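Local coordinates for protein naphthalene dioxygenase small subunit (Rhodococcus sp., PDB 2B1X) that forms the beta subunit of a Rieske non-heme iron naphthalene 1,2-dioxygenase and probably plays a mainly structural part beside the large subunit, at residues Thr16-Met21 with Asp140-Ala145; Leu120-Arg125 with Ala129-Leu134. One frame throughout, in Å; residues are numbered along the deposited sequence.

Interaction 1. Residues Thr16-Met21 with Asp140-Ala145; sequences TEWLYM and DVLRRA
Trp18 and Leu142 carry this contact, the indole reaching from the helix to lie against the isobutyl group on the strand. Both methyls of Leu142 take part: CD1 lies 4.0 Å from Trp18 CZ3 and nearly as close to CH2 of the same ring, while Leu142 CD2 sits 4.1 Å from Trp18 CE3. The leucine therefore covers the six-membered half of the indole, with its CG over one face. Trp18 can reach this far because its CG stands anti to the backbone N (chi1 -171°), and Met21 CE, one helical turn on, rests 3.6 Å above the ring plane, toward its rim. Beside this pair Leu19 CD2 comes within 4.1 Å of Asp140 OD2, an apolar methyl set against a carboxylate oxygen, the two side chains crossing at a slant. That buried carboxylate finds its charge partner in Arg154, whose NH2 forms a salt bridge with OD2.

No hydrogen bond links the two segments, and even their nearest CA atoms, those of Trp18 and Leu142, are 9.9 Å apart. This is helix-on-sheet packing of the NTF2-like alpha+beta fold, in which helix 10-27 lies against the curved sheet and side chains alone bridge the gap. Asp140 and Leu142 alternate with Val141 along strand 132-145 and both point to the helix. Val115 of the adjoining strand touches Leu19 and Leu142, Val102 extends the surface under Leu19, and Ser148 and Leu37 also pack on Trp18. Backbone hydrogen bonds between Asp140 and Val115 and between Leu142 and Phe113 hold the strand in its place in the sheet.

Interaction 2. Residues Leu120-Arg125 with Ala129-Leu134; sequences LLYRTR and ATYDVL
Thr130, beside the connecting loop of the hairpin, offers its O to the CG2 methyl of Thr124 at 3.8 Å; Thr130 O also lies 2.7 Å from the oxygen of a water that accepts a hydrogen bond from Arg125 N. Tyr131 follows, its CG between the backbone N and the carbonyl carbon (chi1 63°), which sets the ring against Tyr122: Tyr131 CD1 lies 3.4 Å from Tyr122 CE1. The planes are 24° apart but slid, with little overlap. A serine in place of Tyr122 would probably deprive the Tyr131 ring of this neighbour and leave Gln160 of the second subunit without its phenolic hydroxyl partner.

Asp132 pairs with Arg123 through two backbone bonds, Asp132 N to Arg123 O at 3.0 Å being nearly straight. Their side chains run alongside each other but their charged atoms do not touch; Thr165 OG1 hydrogen-bonds both Asp132 OD2 and Arg123 NH1, and Arg123 NH2 also forms a salt bridge with Glu89. On the tyrosine face, Val133 CG1 meets Leu120 CD1 at 3.6 Å. Leu134 closes the register with Leu121, its O accepting from Leu121 N at 2.7 Å. These antiparallel strands form a beta hairpin; strand 94-106 flanks 112-124 on its other edge, and neighbouring beta subunits pack on the tyrosine face.

How the interactions relate
Strand 132-145 takes part in both interactions: its start pairs with strand 112-124 in interaction 2, and its far end meets helix 10-27 in interaction 1. The centres lie 25 Å apart, on opposite sides of the centre of the chain, with the nearest atoms about 11 Å apart and no touch between them. In sequence, 16-21 comes first, then both segments of interaction 2, then 140-145, so the two segments of interaction 1 bracket those of interaction 2. One sheet thus serves two purposes along its length, receiving the N-terminal helix on one part and, at the hairpin end, meeting other beta subunits and the large subunit of the assembly.

Interaction 1. Residues Thr16-Met21 with Asp140-Ala145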
# COMPACT_ATOMS: atom_id res chain seq x y z
N THR B 16 22.18 26.76 -2.18
CA THR B 16 21.95 25.34 -2.39
C THR B 16 22.65 24.54 -1.28
O THR B 16 22.02 23.70 -0.65
CB THR B 16 22.36 24.93 -3.80
OG1 THR B 16 21.57 25.68 -4.74
CG2 THR B 16 21.98 23.46 -4.09
N GLU B 17 23.92 24.87 -1.01
CA GLU B 17 24.67 24.20 0.05
C GLU B 17 24.01 24.43 1.40
O GLU B 17 23.98 23.53 2.23
CB GLU B 17 26.15 24.60 0.03
CG GLU B 17 26.88 23.93 -1.15
CD GLU B 17 28.40 24.14 -1.20
OE1 GLU B 17 28.93 25.11 -0.59
OE2 GLU B 17 29.07 23.31 -1.88
N TRP B 18 23.47 25.63 1.62
CA TRP B 18 22.79 25.94 2.87
C TRP B 18 21.55 25.03 3.02
O TRP B 18 21.31 24.46 4.09
CB TRP B 18 22.42 27.42 2.91
CG TRP B 18 21.90 27.90 4.24
CD1 TRP B 18 22.61 28.56 5.22
CD2 TRP B 18 20.56 27.79 4.72
NE1 TRP B 18 21.79 28.85 6.28
CE2 TRP B 18 20.52 28.39 6.00
CE3 TRP B 18 19.37 27.24 4.21
CZ2 TRP B 18 19.35 28.46 6.77
CZ3 TRP B 18 18.21 27.29 4.97
CH2 TRP B 18 18.21 27.90 6.24
N LEU B 19 20.80 24.85 1.95
CA LEU B 19 19.61 24.01 2.01
C LEU B 19 19.95 22.56 2.32
O LEU B 19 19.23 21.87 3.06
CB LEU B 19 18.82 24.07 0.69
CG LEU B 19 18.03 25.33 0.37
CD1 LEU B 19 17.42 25.21 -0.99
CD2 LEU B 19 16.94 25.52 1.42
N TYR B 20 21.06 22.08 1.75
CA TYR B 20 21.43 20.68 1.97
C TYR B 20 21.95 20.50 3.39
O TYR B 20 21.73 19.47 3.99
CB TYR B 20 22.45 20.20 0.93
CG TYR B 20 21.98 20.20 -0.50
CD1 TYR B 20 22.90 20.13 -1.53
CD2 TYR B 20 20.61 20.19 -0.85
CE1 TYR B 20 22.53 20.09 -2.85
CE2 TYR B 20 20.20 20.15 -2.21
CZ TYR B 20 21.17 20.10 -3.20
OH TYR B 20 20.86 20.06 -4.55
N MET B 21 22.65 21.50 3.91
CA MET B 21 23.11 21.50 5.31
C MET B 21 21.92 21.52 6.29
O MET B 21 21.94 20.87 7.33
CB MET B 21 24.03 22.69 5.54
CG MET B 21 24.45 22.97 7.01
SD MET B 21 23.18 23.88 7.97
CE MET B 21 23.23 25.55 7.21
N ASP B 140 10.69 29.85 0.61
CA ASP B 140 11.44 30.42 1.73
C ASP B 140 11.90 31.85 1.43
O ASP B 140 12.05 32.27 0.27
CB ASP B 140 12.71 29.61 2.07
CG ASP B 140 12.44 28.13 2.32
OD1 ASP B 140 11.27 27.73 2.58
OD2 ASP B 140 13.37 27.28 2.24
N VAL B 141 12.11 32.59 2.50
CA VAL B 141 12.88 33.83 2.44
C VAL B 141 14.12 33.59 3.29
O VAL B 141 14.02 33.30 4.48
CB VAL B 141 12.06 35.05 2.91
CG1 VAL B 141 12.91 36.36 2.90
CG2 VAL B 141 10.82 35.18 2.04
N LEU B 142 15.27 33.66 2.64
CA LEU B 142 16.57 33.59 3.32
C LEU B 142 17.20 34.98 3.40
O LEU B 142 17.10 35.77 2.46
CB LEU B 142 17.50 32.64 2.57
CG LEU B 142 17.62 31.18 3.01
CD1 LEU B 142 16.39 30.61 3.75
CD2 LEU B 142 18.03 30.33 1.83
N ARG B 143 17.86 35.26 4.53
CA ARG B 143 18.51 36.54 4.77
C ARG B 143 19.99 36.31 5.02
O ARG B 143 20.34 35.43 5.80
CB ARG B 143 17.92 37.21 6.00
CG ARG B 143 16.62 37.92 5.75
CD ARG B 143 16.52 39.28 6.42
NE ARG B 143 16.17 39.15 7.82
CZ ARG B 143 14.93 39.19 8.31
NH1 ARG B 143 13.89 39.40 7.53
NH2 ARG B 143 14.76 39.05 9.62
N ARG B 144 20.85 37.10 4.37
CA ARG B 144 22.29 37.06 4.64
C ARG B 144 22.55 37.40 6.10
O ARG B 144 21.91 38.27 6.66
CB ARG B 144 23.06 38.04 3.75
CG ARG B 144 23.38 37.51 2.37
CD ARG B 144 24.58 38.18 1.73
NE ARG B 144 24.52 38.15 0.26
CZ ARG B 144 24.98 37.15 -0.49
NH1 ARG B 144 25.55 36.07 0.08
NH2 ARG B 144 24.88 37.23 -1.81
N ALA B 145 23.47 36.67 6.71
CA ALA B 145 23.86 36.89 8.10
C ALA B 145 25.30 36.44 8.22
O ALA B 145 25.59 35.25 8.12
CB ALA B 145 22.96 36.12 9.06

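Interaction 2. Residues Leu120-Arg125 with Ala129-Leu134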
# COMPACT_ATOMS: atom_id res chain seq x y z
N LEU B 120 10.56 16.05 -1.00
CA LEU B 120 9.94 14.78 -0.70
C LEU B 120 10.49 14.28 0.64
O LEU B 120 11.70 14.07 0.80
CB LEU B 120 10.14 13.77 -1.84
CG LEU B 120 9.99 12.24 -1.87
CD1 LEU B 120 9.76 11.53 -0.54
CD2 LEU B 120 9.02 11.79 -2.92
N LEU B 121 9.60 14.11 1.61
CA LEU B 121 10.02 13.71 2.95
C LEU B 121 9.63 12.25 3.17
O LEU B 121 8.45 11.92 3.04
CB LEU B 121 9.36 14.61 3.98
CG LEU B 121 9.63 14.23 5.46
CD1 LEU B 121 11.03 14.50 5.89
CD2 LEU B 121 8.65 14.88 6.37
N TYR B 122 10.63 11.40 3.44
CA TYR B 122 10.43 9.98 3.66
C TYR B 122 10.45 9.72 5.15
O TYR B 122 11.23 10.34 5.85
CB TYR B 122 11.53 9.17 2.93
CG TYR B 122 11.45 7.64 3.09
CD1 TYR B 122 10.74 6.87 2.21
CD2 TYR B 122 12.10 6.98 4.15
CE1 TYR B 122 10.68 5.46 2.33
CE2 TYR B 122 12.02 5.60 4.31
CZ TYR B 122 11.32 4.86 3.42
OH TYR B 122 11.27 3.52 3.60
N ARG B 123 9.59 8.81 5.65
CA ARG B 123 9.51 8.59 7.12
C ARG B 123 9.17 7.14 7.51
O ARG B 123 8.22 6.62 7.00
CB ARG B 123 8.48 9.56 7.76
CG ARG B 123 8.39 9.50 9.32
CD ARG B 123 7.08 10.09 9.89
NE ARG B 123 7.16 10.41 11.33
CZ ARG B 123 6.20 11.04 12.01
NH1 ARG B 123 5.05 11.35 11.40
NH2 ARG B 123 6.37 11.30 13.30
N THR B 124 9.99 6.50 8.38
CA THR B 124 9.61 5.23 9.01
C THR B 124 9.72 5.34 10.53
O THR B 124 10.50 6.12 11.03
CB THR B 124 10.47 4.01 8.53
OG1 THR B 124 11.84 4.23 8.90
CG2 THR B 124 10.50 3.87 6.98
N ARG B 125 8.97 4.51 11.23
CA ARG B 125 9.06 4.39 12.70
C ARG B 125 9.00 2.93 13.13
O ARG B 125 8.27 2.12 12.50
CB ARG B 125 7.91 5.15 13.39
CG ARG B 125 7.89 6.65 13.16
CD ARG B 125 6.87 7.44 14.08
NE ARG B 125 7.02 7.10 15.51
CZ ARG B 125 8.07 7.41 16.25
NH1 ARG B 125 9.10 8.05 15.72
NH2 ARG B 125 8.12 7.02 17.54
N ALA B 129 6.76 -2.82 8.75
CA ALA B 129 7.13 -2.68 7.35
C ALA B 129 6.21 -1.74 6.53
O ALA B 129 5.53 -2.18 5.59
CB ALA B 129 7.25 -4.01 6.69
N THR B 130 6.22 -0.47 6.89
CA THR B 130 5.45 0.56 6.21
C THR B 130 6.24 1.86 6.32
O THR B 130 7.18 1.94 7.11
CB THR B 130 3.98 0.65 6.81
OG1 THR B 130 3.24 1.63 6.08
CG2 THR B 130 4.00 1.21 8.16
N TYR B 131 5.85 2.87 5.54
CA TYR B 131 6.52 4.16 5.45
C TYR B 131 5.52 5.20 4.93
O TYR B 131 4.49 4.86 4.30
CB TYR B 131 7.73 4.10 4.48
CG TYR B 131 7.40 3.79 3.03
CD1 TYR B 131 7.36 4.81 2.07
CD2 TYR B 131 7.17 2.49 2.61
CE1 TYR B 131 7.09 4.55 0.74
CE2 TYR B 131 6.89 2.20 1.25
CZ TYR B 131 6.85 3.22 0.34
OH TYR B 131 6.59 2.96 -0.99
N ASP B 132 5.80 6.45 5.26
CA ASP B 132 5.01 7.58 4.83
C ASP B 132 5.86 8.37 3.87
O ASP B 132 7.07 8.34 3.98
CB ASP B 132 4.67 8.51 6.01
CG ASP B 132 3.84 7.80 7.05
OD1 ASP B 132 3.20 6.78 6.69
OD2 ASP B 132 3.76 8.17 8.24
N VAL B 133 5.19 9.04 2.94
CA VAL B 133 5.82 10.02 2.08
C VAL B 133 5.02 11.31 2.13
O VAL B 133 3.80 11.30 1.92
CB VAL B 133 5.86 9.52 0.63
CG1 VAL B 133 6.33 10.62 -0.32
CG2 VAL B 133 6.81 8.31 0.51
N LEU B 134 5.68 12.42 2.42
CA LEU B 134 5.08 13.74 2.23
C LEU B 134 5.76 14.41 1.03
O LEU B 134 6.97 14.31 0.87
CB LEU B 134 5.25 14.62 3.46
CG LEU B 134 4.55 14.16 4.76
CD1 LEU B 134 4.70 15.27 5.76
CD2 LEU B 134 3.09 13.89 4.47
O HOH W 1 7.44 2.56 9.72